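Long-range contacts in restriction endonuclease S subunits (Thermoanaerobacter tengcongensis, PDB 3OKG), which probably recognises the DNA target of a type I restriction-modification system, as the specificity subunit that joins modification (M) polypeptides in the methyltransferase: residues F51-I56 with G111-T116; D42-P47 with R80-I85; I102-P107 with E129-F134; V29-V34 with C119-N124. One frame throughout, in Å; residues are numbered along the deposited sequence.

Contact 1 of 4, residues F51-I56 with G111-T116; sequences FVYVDI and GQICST. With SO4 (sulfate ion), chain D.
Strands 51-54 and 113-115 run parallel, their axes 4.6 Å apart and inclined at 28°, as the central pair of a mixed four-stranded sheet in the first DNA specificity domain. Y53 pairs with I113 and V54 with C114. The ladder alternates: I113 N gives to V52 O, V54 N to I113 O at 2.8 Å, and S115 N to V54 O. On the Y53 and I113 face, the F51 ring crosses the I113 side chain at about a right angle, F51 CD1 lying 3.5 Å from I113 CG1. The Y53 ring is sent along the neighbouring strand by a CG anti to the backbone N (chi1 -176°): CD1 meets I113 CG2, CE1 reaches the peptide between C114 and S115, and OH ends 3.3 Å from S115 CB. A leucine in place of Y53 would probably leave the S115 end of the strand without this cover and open a gap beside A81 of strand 81-84. V54 CB and C114 CB touch on the other face, toward I91. At their C-terminal ends a sulfate, probably from the crystallisation liquor, bridges the segments: I56 N gives to its O2 (2.8 Å) and S115 OG to its O1 (2.7 Å).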
loop_
_atom_site.group_PDB
_atom_site.type_symbol
_atom_site.label_atom_id
_atom_site.label_comp_id
_atom_site.label_asym_id
_atom_site.label_seq_id
_atom_site.Cartn_x
_atom_site.Cartn_y
_atom_site.Cartn_z
ATOM N N PHE A 51 32.281 17.144 13.152
ATOM C CA PHE A 51 32.247 15.722 12.811
ATOM C C PHE A 51 30.868 15.411 12.240
ATOM O O PHE A 51 29.921 16.180 12.433
ATOM C CB PHE A 51 32.512 14.856 14.052
ATOM C CG PHE A 51 31.408 14.891 15.046
ATOM C CD1 PHE A 51 30.522 13.822 15.163
ATOM C CD2 PHE A 51 31.232 15.994 15.865
ATOM C CE1 PHE A 51 29.485 13.854 16.075
ATOM C CE2 PHE A 51 30.193 16.038 16.784
ATOM C CZ PHE A 51 29.314 14.971 16.899
ATOM N N VAL A 52 30.745 14.297 11.526
ATOM C CA VAL A 52 29.439 13.917 11.004
ATOM C C VAL A 52 28.824 12.873 11.924
ATOM O O VAL A 52 29.501 11.900 12.291
ATOM C CB VAL A 52 29.546 13.361 9.576
ATOM C CG1 VAL A 52 28.160 12.975 9.088
ATOM C CG2 VAL A 52 30.158 14.408 8.637
ATOM N N TYR A 53 27.567 13.081 12.329
ATOM C CA TYR A 53 26.918 12.214 13.310
ATOM C C TYR A 53 25.812 11.405 12.657
ATOM O O TYR A 53 24.941 11.966 11.989
ATOM C CB TYR A 53 26.303 13.055 14.421
ATOM C CG TYR A 53 25.695 12.268 15.539
ATOM C CD1 TYR A 53 26.325 11.131 16.034
ATOM C CD2 TYR A 53 24.516 12.674 16.124
ATOM C CE1 TYR A 53 25.758 10.397 17.060
ATOM C CE2 TYR A 53 23.953 11.958 17.173
ATOM C CZ TYR A 53 24.593 10.826 17.634
ATOM O OH TYR A 53 24.038 10.122 18.673
ATOM N N VAL A 54 25.860 10.091 12.850
ATOM C CA VAL A 54 24.794 9.194 12.408
ATOM C C VAL A 54 23.942 8.724 13.609
ATOM O O VAL A 54 24.395 7.941 14.430
ATOM C CB VAL A 54 25.380 7.957 11.683
ATOM C CG1 VAL A 54 24.251 7.135 11.085
ATOM C CG2 VAL A 54 26.390 8.384 10.579
ATOM N N ASP A 55 22.715 9.221 13.719
ATOM C CA ASP A 55 21.797 8.710 14.721
ATOM C C ASP A 55 20.753 7.887 14.007
ATOM O O ASP A 55 20.834 7.689 12.797
ATOM C CB ASP A 55 21.149 9.835 15.538
ATOM C CG ASP A 55 20.366 10.814 14.687
ATOM O OD1 ASP A 55 20.296 10.660 13.447
ATOM O OD2 ASP A 55 19.823 11.763 15.276
ATOM N N ILE A 56 19.779 7.394 14.764
ATOM C CA ILE A 56 18.724 6.553 14.211
ATOM C C ILE A 56 17.949 7.284 13.122
ATOM O O ILE A 56 17.645 6.714 12.075
ATOM C CB ILE A 56 17.742 6.089 15.303
ATOM C CG1 ILE A 56 18.466 5.226 16.339
ATOM C CG2 ILE A 56 16.580 5.325 14.685
ATOM C CD1 ILE A 56 19.265 4.092 15.738
ATOM N N GLY A 111 35.644 7.323 9.844
ATOM C CA GLY A 111 36.202 8.082 10.940
ATOM C C GLY A 111 35.213 9.034 11.563
ATOM O O GLY A 111 35.573 9.825 12.438
ATOM N N GLN A 112 33.964 8.971 11.118
ATOM C CA GLN A 112 32.917 9.784 11.719
ATOM C C GLN A 112 32.285 9.054 12.919
ATOM O O GLN A 112 32.878 8.123 13.443
ATOM C CB GLN A 112 31.907 10.228 10.660
ATOM C CG GLN A 112 32.610 10.910 9.469
ATOM C CD GLN A 112 33.525 12.072 9.909
ATOM O OE1 GLN A 112 34.597 12.308 9.325
ATOM N NE2 GLN A 112 33.112 12.777 10.944
ATOM N N ILE A 113 31.123 9.508 13.373
ATOM C CA ILE A 113 30.586 9.080 14.666
ATOM C C ILE A 113 29.134 8.601 14.533
ATOM O O ILE A 113 28.329 9.231 13.846
ATOM C CB ILE A 113 30.614 10.247 15.677
ATOM C CG1 ILE A 113 32.055 10.738 15.886
ATOM C CG2 ILE A 113 29.968 9.860 16.998
ATOM C CD1 ILE A 113 32.968 9.714 16.544
ATOM N N CYS A 114 28.799 7.495 15.197
ATOM C CA CYS A 114 27.405 7.115 15.330
ATOM C C CYS A 114 27.006 6.982 16.788
ATOM O O CYS A 114 27.856 6.915 17.689
ATOM C CB CYS A 114 27.078 5.811 14.581
ATOM S SG CYS A 114 27.708 4.283 15.413
ATOM N N SER A 115 25.701 6.952 16.995
ATOM C CA SER A 115 25.096 6.865 18.319
ATOM C C SER A 115 25.553 5.588 19.024
ATOM O O SER A 115 25.750 4.556 18.382
ATOM C CB SER A 115 23.566 6.844 18.191
ATOM O OG SER A 115 22.936 6.636 19.449
ATOM N N THR A 116 25.728 5.664 20.341
ATOM C CA THR A 116 25.958 4.452 21.146
ATOM C C THR A 116 24.761 3.499 21.055
ATOM O O THR A 116 24.844 2.341 21.467
ATOM C CB THR A 116 26.156 4.809 22.631
ATOM O OG1 THR A 116 25.084 5.668 23.033
ATOM C CG2 THR A 116 27.498 5.508 22.843
HETATM S S SO4 D . 19.592 7.774 18.740
HETATM O O1 SO4 D . 20.587 7.893 19.792
HETATM O O2 SO4 D . 20.236 7.210 17.549
HETATM O O3 SO4 D . 18.550 6.840 19.151
HETATM O O4 SO4 D . 19.034 9.076 18.435
#

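Contact 2 of 4, residues D42-P47 with R80-I85; sequences DPTKNP and RARKVI. With SO4 (sulfate ion), chain I; SO4 (sulfate ion), chain D.
D42 and R82 meet as stacked flat groups: the carboxylate lies over one face of the guanidinium, the planes only 14° apart. OD1 of D42 sits 3.7 Å above the guanidinium plane, over its centre, so no N-H of R82 points at it. The salt bridge, D42 OD1 to R82 NE at 3.8 Å, is long and rests on charge alone. Each group is held by bonds of its own. R82 bends at chi2 (-75°) and turns NH1 back to A81 O, 2.9 Å away and within the guanidinium plane, although NH1 stands well above the carbonyl plane; NH1 also gives to P78 O. These bonds limit the turning of the guanidinium under the carboxylate. D42 OD1 takes T44 N at 2.9 Å and T44 OG1, both from the same face of the carboxylate, and the positive charge beneath it would be expected to favour its ionised form. P43 packs beside the pair, its CD 3.3 Å from A81 O and 3.9 Å from R82 NH1, and also touches F51. Farther out the segments hold separate sulfates, N46 ND2 giving to O2 of one and R80 NH1 to O1 of the other. The bond from T44 N to D42 OD1 closes an Asx turn leading into the 3-10 segment 43-45, and A81 centres an inverse gamma turn in the facing segment.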
loop_
_atom_site.group_PDB
_atom_site.type_symbol
_atom_site.label_atom_id
_atom_site.label_comp_id
_atom_site.label_asym_id
_atom_site.label_seq_id
_atom_site.Cartn_x
_atom_site.Cartn_y
_atom_site.Cartn_z
ATOM N N ASP A 42 35.323 11.025 22.078
ATOM C CA ASP A 42 34.478 12.093 22.585
ATOM C C ASP A 42 34.758 13.338 21.752
ATOM O O ASP A 42 35.792 13.981 21.921
ATOM C CB ASP A 42 34.784 12.345 24.069
ATOM C CG ASP A 42 33.905 13.405 24.669
ATOM O OD1 ASP A 42 33.280 14.181 23.904
ATOM O OD2 ASP A 42 33.827 13.469 25.911
ATOM N N PRO A 43 33.854 13.666 20.821
ATOM C CA PRO A 43 34.149 14.792 19.921
ATOM C C PRO A 43 34.223 16.126 20.674
ATOM O O PRO A 43 34.769 17.083 20.115
ATOM C CB PRO A 43 32.932 14.816 18.967
ATOM C CG PRO A 43 32.248 13.440 19.159
ATOM C CD PRO A 43 32.518 13.087 20.585
ATOM N N THR A 44 33.664 16.187 21.888
ATOM C CA THR A 44 33.679 17.424 22.673
ATOM C C THR A 44 35.096 17.810 23.048
ATOM O O THR A 44 35.329 18.926 23.489
ATOM C CB THR A 44 32.823 17.365 23.975
ATOM O OG1 THR A 44 33.442 16.499 24.939
ATOM C CG2 THR A 44 31.400 16.894 23.678
ATOM N N LYS A 45 36.035 16.886 22.864
ATOM C CA LYS A 45 37.437 17.139 23.179
ATOM C C LYS A 45 38.118 17.908 22.065
ATOM O O LYS A 45 39.224 18.405 22.237
ATOM C CB LYS A 45 38.180 15.834 23.484
ATOM C CG LYS A 45 37.741 15.213 24.802
ATOM C CD LYS A 45 38.256 13.788 24.992
ATOM C CE LYS A 45 39.738 13.736 25.345
ATOM N NZ LYS A 45 40.621 14.034 24.175
ATOM N N ASN A 46 37.446 18.007 20.921
ATOM C CA ASN A 46 37.862 18.905 19.860
ATOM C C ASN A 46 36.663 19.790 19.545
ATOM O O ASN A 46 35.973 19.595 18.545
ATOM C CB ASN A 46 38.321 18.132 18.623
ATOM C CG ASN A 46 39.548 17.278 18.887
ATOM O OD1 ASN A 46 39.432 16.111 19.251
ATOM N ND2 ASN A 46 40.731 17.856 18.699
ATOM N N PRO A 47 36.391 20.748 20.432
ATOM C CA PRO A 47 35.176 21.560 20.417
ATOM C C PRO A 47 35.013 22.343 19.114
ATOM O O PRO A 47 33.870 22.588 18.739
ATOM C CB PRO A 47 35.387 22.522 21.605
ATOM C CG PRO A 47 36.899 22.509 21.831
ATOM C CD PRO A 47 37.245 21.078 21.591
ATOM N N ARG A 80 25.232 10.766 23.267
ATOM C CA ARG A 80 25.355 9.441 22.631
ATOM C C ARG A 80 26.350 9.395 21.479
ATOM O O ARG A 80 26.636 8.329 20.917
ATOM C CB ARG A 80 23.988 8.988 22.109
ATOM C CG ARG A 80 23.036 8.542 23.201
ATOM C CD ARG A 80 21.671 8.268 22.598
ATOM N NE ARG A 80 20.747 7.777 23.604
ATOM C CZ ARG A 80 19.476 7.488 23.355
ATOM N NH1 ARG A 80 18.995 7.636 22.124
ATOM N NH2 ARG A 80 18.688 7.052 24.332
ATOM N N ALA A 81 26.867 10.549 21.094
ATOM C CA ALA A 81 27.741 10.589 19.944
ATOM C C ALA A 81 29.151 10.150 20.323
ATOM O O ALA A 81 30.014 10.982 20.572
ATOM C CB ALA A 81 27.733 11.996 19.286
ATOM N N ARG A 82 29.398 8.837 20.372
ATOM C CA ARG A 82 30.683 8.379 20.894
ATOM C C ARG A 82 31.340 7.212 20.158
ATOM O O ARG A 82 32.504 6.913 20.418
ATOM C CB ARG A 82 30.578 8.046 22.392
ATOM C CG ARG A 82 30.187 9.231 23.269
ATOM C CD ARG A 82 31.322 10.239 23.490
ATOM N NE ARG A 82 30.922 11.230 24.491
ATOM C CZ ARG A 82 30.103 12.257 24.266
ATOM N NH1 ARG A 82 29.592 12.474 23.050
ATOM N NH2 ARG A 82 29.796 13.076 25.265
ATOM N N LYS A 83 30.623 6.554 19.251
ATOM C CA LYS A 83 31.206 5.365 18.599
ATOM C C LYS A 83 31.776 5.741 17.255
ATOM O O LYS A 83 31.071 6.306 16.431
ATOM C CB LYS A 83 30.161 4.244 18.439
ATOM C CG LYS A 83 29.802 3.568 19.762
ATOM C CD LYS A 83 28.792 2.430 19.584
ATOM C CE LYS A 83 28.595 1.693 20.928
ATOM N NZ LYS A 83 27.649 0.553 20.802
ATOM N N VAL A 84 33.053 5.410 17.036
ATOM C CA VAL A 84 33.736 5.779 15.810
ATOM C C VAL A 84 33.353 4.769 14.743
ATOM O O VAL A 84 33.427 3.574 14.974
ATOM C CB VAL A 84 35.256 5.721 15.984
ATOM C CG1 VAL A 84 35.947 5.864 14.649
ATOM C CG2 VAL A 84 35.729 6.786 16.961
ATOM N N ILE A 85 32.886 5.241 13.596
ATOM C CA ILE A 85 32.585 4.303 12.523
ATOM C C ILE A 85 33.633 4.364 11.425
ATOM O O ILE A 85 34.296 5.394 11.215
ATOM C CB ILE A 85 31.188 4.519 11.929
ATOM C CG1 ILE A 85 31.018 5.972 11.443
ATOM C CG2 ILE A 85 30.148 4.192 12.986
ATOM C CD1 ILE A 85 29.618 6.302 10.857
HETATM S S SO4 I . 39.862 21.766 18.429
HETATM O O1 SO4 I . 40.655 22.517 17.464
HETATM O O2 SO4 I . 40.601 20.556 18.776
HETATM O O3 SO4 I . 39.612 22.553 19.635
HETATM O O4 SO4 I . 38.568 21.430 17.837
HETATM S S SO4 D . 19.592 7.774 18.740
HETATM O O1 SO4 D . 20.587 7.893 19.792
HETATM O O2 SO4 D . 20.236 7.210 17.549
HETATM O O3 SO4 D . 18.550 6.840 19.151
HETATM O O4 SO4 D . 19.034 9.076 18.435
#

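Contact 3 of 4, residues I102-P107 with E129-F134; sequences IALVPP and EPEFLF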
loop_
_atom_site.group_PDB
_atom_site.type_symbol
_atom_site.label_atom_id
_atom_site.label_comp_id
_atom_site.label_asym_id
_atom_site.label_seq_id
_atom_site.Cartn_x
_atom_site.Cartn_y
_atom_site.Cartn_z
ATOM N N ILE A 102 19.288 -0.270 10.193
ATOM C CA ILE A 102 20.503 -1.053 10.046
ATOM C C ILE A 102 21.092 -0.619 8.723
ATOM O O ILE A 102 20.368 -0.600 7.732
ATOM C CB ILE A 102 20.171 -2.545 9.935
ATOM C CG1 ILE A 102 19.471 -3.046 11.223
ATOM C CG2 ILE A 102 21.447 -3.359 9.625
ATOM C CD1 ILE A 102 18.743 -4.374 11.014
ATOM N N ALA A 103 22.385 -0.296 8.684
ATOM C CA ALA A 103 22.928 0.331 7.467
ATOM C C ALA A 103 24.383 0.063 7.324
ATOM O O ALA A 103 25.052 -0.242 8.304
ATOM C CB ALA A 103 22.696 1.825 7.519
ATOM N N LEU A 104 24.875 0.219 6.096
ATOM C CA LEU A 104 26.288 0.024 5.785
ATOM C C LEU A 104 26.948 1.379 5.675
ATOM O O LEU A 104 26.430 2.270 5.018
ATOM C CB LEU A 104 26.429 -0.712 4.454
ATOM C CG LEU A 104 27.845 -0.971 3.918
ATOM C CD1 LEU A 104 28.587 -1.976 4.822
ATOM C CD2 LEU A 104 27.759 -1.470 2.475
ATOM N N VAL A 105 28.070 1.548 6.349
ATOM C CA VAL A 105 28.710 2.850 6.401
ATOM C C VAL A 105 29.524 3.056 5.114
ATOM O O VAL A 105 30.406 2.251 4.813
ATOM C CB VAL A 105 29.639 2.952 7.636
ATOM C CG1 VAL A 105 30.432 4.292 7.617
ATOM C CG2 VAL A 105 28.818 2.810 8.943
ATOM N N PRO A 106 29.210 4.100 4.352
ATOM C CA PRO A 106 29.922 4.376 3.097
ATOM C C PRO A 106 31.329 4.889 3.374
ATOM O O PRO A 106 31.634 5.171 4.533
ATOM C CB PRO A 106 29.075 5.477 2.455
ATOM C CG PRO A 106 28.431 6.168 3.603
ATOM C CD PRO A 106 28.165 5.102 4.628
ATOM N N PRO A 107 32.176 5.013 2.354
ATOM C CA PRO A 107 33.535 5.493 2.617
ATOM C C PRO A 107 33.587 6.968 3.021
ATOM O O PRO A 107 34.469 7.326 3.795
ATOM C CB PRO A 107 34.275 5.195 1.291
ATOM C CG PRO A 107 33.196 4.856 0.295
ATOM C CD PRO A 107 32.096 4.249 1.091
ATOM N N GLU A 129 32.661 -10.438 4.173
ATOM C CA GLU A 129 32.518 -9.204 3.395
ATOM C C GLU A 129 31.526 -8.261 4.083
ATOM O O GLU A 129 30.447 -8.704 4.483
ATOM C CB GLU A 129 31.944 -9.546 2.027
ATOM C CG GLU A 129 32.870 -10.411 1.202
ATOM C CD GLU A 129 33.997 -9.609 0.584
ATOM O OE1 GLU A 129 33.823 -8.392 0.403
ATOM O OE2 GLU A 129 35.044 -10.201 0.284
ATOM N N PRO A 130 31.884 -6.972 4.224
ATOM C CA PRO A 130 30.960 -6.005 4.846
ATOM C C PRO A 130 29.556 -6.036 4.227
ATOM O O PRO A 130 28.576 -5.994 4.949
ATOM C CB PRO A 130 31.637 -4.638 4.587
ATOM C CG PRO A 130 33.142 -4.967 4.579
ATOM C CD PRO A 130 33.242 -6.410 4.023
ATOM N N GLU A 131 29.462 -6.098 2.905
ATOM C CA GLU A 131 28.152 -6.044 2.259
ATOM C C GLU A 131 27.341 -7.298 2.591
ATOM O O GLU A 131 26.100 -7.245 2.657
ATOM C CB GLU A 131 28.301 -5.924 0.731
ATOM C CG GLU A 131 28.804 -4.555 0.239
ATOM C CD GLU A 131 30.306 -4.285 0.492
ATOM O OE1 GLU A 131 30.706 -3.110 0.301
ATOM O OE2 GLU A 131 31.090 -5.210 0.869
ATOM N N PHE A 132 28.055 -8.411 2.765
ATOM C CA PHE A 132 27.391 -9.661 3.148
ATOM C C PHE A 132 26.856 -9.531 4.567
ATOM O O PHE A 132 25.697 -9.859 4.838
ATOM C CB PHE A 132 28.331 -10.870 2.995
ATOM C CG PHE A 132 27.641 -12.193 3.232
ATOM C CD1 PHE A 132 26.874 -12.771 2.235
ATOM C CD2 PHE A 132 27.743 -12.832 4.459
ATOM C CE1 PHE A 132 26.227 -13.988 2.449
ATOM C CE2 PHE A 132 27.101 -14.051 4.691
ATOM C CZ PHE A 132 26.345 -14.628 3.683
ATOM N N LEU A 133 27.679 -9.036 5.491
ATOM C CA LEU A 133 27.173 -8.774 6.855
ATOM C C LEU A 133 25.968 -7.818 6.885
ATOM O O LEU A 133 25.015 -7.999 7.659
ATOM C CB LEU A 133 28.290 -8.268 7.794
ATOM C CG LEU A 133 29.481 -9.224 7.981
ATOM C CD1 LEU A 133 30.393 -8.683 9.071
ATOM C CD2 LEU A 133 28.987 -10.641 8.390
ATOM N N PHE A 134 26.027 -6.767 6.073
ATOM C CA PHE A 134 24.926 -5.805 6.021
ATOM C C PHE A 134 23.627 -6.543 5.691
ATOM O O PHE A 134 22.636 -6.442 6.412
ATOM C CB PHE A 134 25.210 -4.780 4.908
ATOM C CG PHE A 134 24.013 -3.944 4.531
ATOM C CD1 PHE A 134 23.306 -3.231 5.500
ATOM C CD2 PHE A 134 23.598 -3.863 3.211
ATOM C CE1 PHE A 134 22.200 -2.422 5.151
ATOM C CE2 PHE A 134 22.477 -3.063 2.858
ATOM C CZ PHE A 134 21.780 -2.364 3.858
#
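L104 and F134 carry this strand-to-helix packing, with the leucine over one face of the ring and the strand backbone passing its rim. L104 CB stands 4.0 Å above the ring plane, offset toward the rim and close to CG of F134. CG of F134 is anti to its own backbone N (chi1 166°), which carries the ring from the helix to the strand, where CE1 comes 3.7 Å from A103 CA and CD1 lies 3.8 Å from L104 N. I102 O lies at the ring edge, in its plane, 3.7 Å from CE1. With CG opposite its backbone N (chi1 178°), the L104 side chain reaches out to the first turn of the helix and divides there: CD1 meets P130 CB at 4.1 Å and P130 O at 4.0 Å, while CD2 rests against CG and OE1 of E131. Both branches cross their partners at a slant, and the contact is one of van der Waals packing. A serine in place of F134 would probably open a gap between helix and strand, leaving L104 CB and the backbone at A103 without the ring against which they pack. Strand 102-104 is an outermost strand of a three-stranded antiparallel sheet, and segment 130-134 of helix 130-137 runs nearly antiparallel to it, the short axes 167° apart and 8.6 Å at their closest. F134 also touches V90 of strand 90-93, the next strand in that sheet. Away from the strand, F132 packs on V181 of the long helix 174-216, and E129, the N-cap residue, forms a salt bridge with R178 of the same helix.

Contact 4 of 4, residues V29-V34 with C119-N124; sequences VRLGEV and CVIRAN. With SO4 (sulfate ion), chain H.
This buried contact within the first DNA specificity domain joins the short 3-10 turn 31-33, just after strand 27-30, to residues 121-124, which carry on from strand 118-121. It has an apolar end and a polar end. At the first, L31 and I121 cross at about a right angle, with L31 CD2 resting 3.8 Å from I121 CD1. L31 holds CG anti to its backbone N (chi1 177°), which directs the branch toward the strand. At the polar end N124 N gives V34 O a bond of 2.8 Å that is almost straight at the hydrogen (177°). N124 CB lies alongside the same oxygen at 3.5 Å, and A123 CA also comes close to it. A water makes a second bridge, donating to E33 O at 3.0 Å and accepting from N124 ND2 at 3.1 Å; the other end of the N124 amide, OD1, takes the backbone N of E126, so both ends of the amide are engaged. The 3-10 turn has its own brace: E33 OE2 accepts from R30 N at 2.8 Å and lies over one face of the R30 guanidinium, a long ion pair without a directed N-H. The R122 guanidinium forms a salt bridge with D89 and a weak bond to a sulfate, probably from the crystallisation liquor. Around the contact, L31 packs on V164 of helix 161-165, V34 on I169 and L171 of strand 168-171, and I121 on L133 and C137 of helix 130-137.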
loop_
_atom_site.group_PDB
_atom_site.type_symbol
_atom_site.label_atom_id
_atom_site.label_comp_id
_atom_site.label_asym_id
_atom_site.label_seq_id
_atom_site.Cartn_x
_atom_site.Cartn_y
_atom_site.Cartn_z
ATOM N N VAL A 29 28.697 -19.594 12.488
ATOM C CA VAL A 29 29.487 -18.899 13.502
ATOM C C VAL A 29 28.637 -17.863 14.231
ATOM O O VAL A 29 27.577 -17.478 13.743
ATOM C CB VAL A 29 30.661 -18.156 12.858
ATOM C CG1 VAL A 29 31.544 -19.133 12.165
ATOM C CG2 VAL A 29 30.147 -17.051 11.865
ATOM N N ARG A 30 29.093 -17.405 15.398
ATOM C CA ARG A 30 28.481 -16.217 15.991
ATOM C C ARG A 30 28.981 -15.008 15.190
ATOM O O ARG A 30 30.119 -14.996 14.743
ATOM C CB ARG A 30 28.845 -16.079 17.479
ATOM C CG ARG A 30 28.150 -17.120 18.425
ATOM C CD ARG A 30 28.667 -17.007 19.882
ATOM N NE ARG A 30 30.129 -17.023 19.888
ATOM C CZ ARG A 30 30.869 -18.118 19.732
ATOM N NH1 ARG A 30 30.301 -19.314 19.612
ATOM N NH2 ARG A 30 32.191 -18.012 19.713
ATOM N N LEU A 31 28.131 -14.004 15.025
ATOM C CA LEU A 31 28.496 -12.818 14.253
ATOM C C LEU A 31 29.835 -12.281 14.769
ATOM O O LEU A 31 30.735 -11.950 13.991
ATOM C CB LEU A 31 27.405 -11.763 14.419
ATOM C CG LEU A 31 27.608 -10.406 13.752
ATOM C CD1 LEU A 31 27.847 -10.604 12.262
ATOM C CD2 LEU A 31 26.350 -9.560 14.032
ATOM N N GLY A 32 29.961 -12.192 16.085
ATOM C CA GLY A 32 31.148 -11.623 16.714
ATOM C C GLY A 32 32.454 -12.290 16.286
ATOM O O GLY A 32 33.518 -11.673 16.304
ATOM N N GLU A 33 32.377 -13.555 15.889
ATOM C CA GLU A 33 33.570 -14.293 15.504
ATOM C C GLU A 33 34.183 -13.744 14.228
ATOM O O GLU A 33 35.353 -13.956 13.966
ATOM C CB GLU A 33 33.237 -15.782 15.290
ATOM C CG GLU A 33 32.813 -16.549 16.549
ATOM C CD GLU A 33 32.698 -18.052 16.248
ATOM O OE1 GLU A 33 33.738 -18.701 16.094
ATOM O OE2 GLU A 33 31.576 -18.551 16.092
ATOM N N VAL A 34 33.378 -13.078 13.406
ATOM C CA VAL A 34 33.912 -12.476 12.181
ATOM C C VAL A 34 33.894 -10.934 12.261
ATOM O O VAL A 34 33.941 -10.254 11.247
ATOM C CB VAL A 34 33.183 -13.018 10.921
ATOM C CG1 VAL A 34 33.307 -14.523 10.863
ATOM C CG2 VAL A 34 31.705 -12.607 10.927
ATOM N N CYS A 119 24.876 -0.989 17.575
ATOM C CA CYS A 119 25.957 -1.959 17.642
ATOM C C CYS A 119 26.811 -1.834 16.373
ATOM O O CYS A 119 26.276 -1.894 15.259
ATOM C CB CYS A 119 25.364 -3.374 17.723
ATOM S SG CYS A 119 26.600 -4.669 17.660
ATOM N N VAL A 120 28.125 -1.692 16.530
ATOM C CA VAL A 120 29.008 -1.472 15.358
ATOM C C VAL A 120 29.655 -2.808 14.969
ATOM O O VAL A 120 30.371 -3.401 15.744
ATOM C CB VAL A 120 30.090 -0.380 15.611
ATOM C CG1 VAL A 120 30.987 -0.233 14.381
ATOM C CG2 VAL A 120 29.433 1.005 15.884
ATOM N N ILE A 121 29.343 -3.277 13.771
ATOM C CA ILE A 121 29.718 -4.594 13.307
ATOM C C ILE A 121 30.740 -4.406 12.191
ATOM O O ILE A 121 30.370 -4.093 11.055
ATOM C CB ILE A 121 28.447 -5.314 12.763
ATOM C CG1 ILE A 121 27.503 -5.666 13.929
ATOM C CG2 ILE A 121 28.817 -6.524 11.926
ATOM C CD1 ILE A 121 26.009 -5.819 13.483
ATOM N N ARG A 122 32.016 -4.591 12.536
ATOM C CA ARG A 122 33.144 -4.341 11.650
ATOM C C ARG A 122 33.722 -5.636 11.130
ATOM O O ARG A 122 34.317 -6.402 11.902
ATOM C CB ARG A 122 34.222 -3.560 12.414
ATOM C CG ARG A 122 35.455 -3.166 11.570
ATOM C CD ARG A 122 36.247 -2.045 12.265
ATOM N NE ARG A 122 35.375 -0.879 12.475
ATOM C CZ ARG A 122 35.601 0.079 13.368
ATOM N NH1 ARG A 122 36.694 0.039 14.134
ATOM N NH2 ARG A 122 34.740 1.080 13.492
ATOM N N ALA A 123 33.557 -5.893 9.829
ATOM C CA ALA A 123 33.906 -7.202 9.289
ATOM C C ALA A 123 35.381 -7.453 9.407
ATOM O O ALA A 123 36.182 -6.592 9.056
ATOM C CB ALA A 123 33.509 -7.307 7.822
ATOM N N ASN A 124 35.741 -8.632 9.883
ATOM C CA ASN A 124 37.104 -9.118 9.731
ATOM C C ASN A 124 37.171 -9.663 8.311
ATOM O O ASN A 124 36.600 -10.719 8.011
ATOM C CB ASN A 124 37.407 -10.228 10.745
ATOM C CG ASN A 124 38.834 -10.781 10.605
ATOM O OD1 ASN A 124 39.488 -10.561 9.596
ATOM N ND2 ASN A 124 39.293 -11.511 11.625
HETATM S S SO4 H . 39.509 2.369 15.128
HETATM O O1 SO4 H . 40.809 2.801 15.640
HETATM O O2 SO4 H . 39.625 2.124 13.691
HETATM O O3 SO4 H . 39.100 1.135 15.810
HETATM O O4 SO4 H . 38.508 3.413 15.361
HETATM O O HOH W 1 37.298 -11.724 13.944
#

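All four contacts lie within the first DNA specificity domain. Contacts 1 and 2, centres about 8 Å apart, share the mixed sheet: C114 N lies 2.8 Å from K83 O, a probable hydrogen bond between neighbouring strands, and R80 joins S115 and I56 around one sulfate. Contacts 3 and 4, about 11 Å apart, meet where L133 CD1 packs 3.6 Å from A123 CB, so helix 130-137 serves both. Between the two pairs, C114 SG touches V120 CG2 at 3.7 Å, V84 O lies 3.2 Å from R122 NH2, and I85 CD1 packs on V105 CG1. Contacts 2 and 4 are the farthest apart, centres about 23 Å.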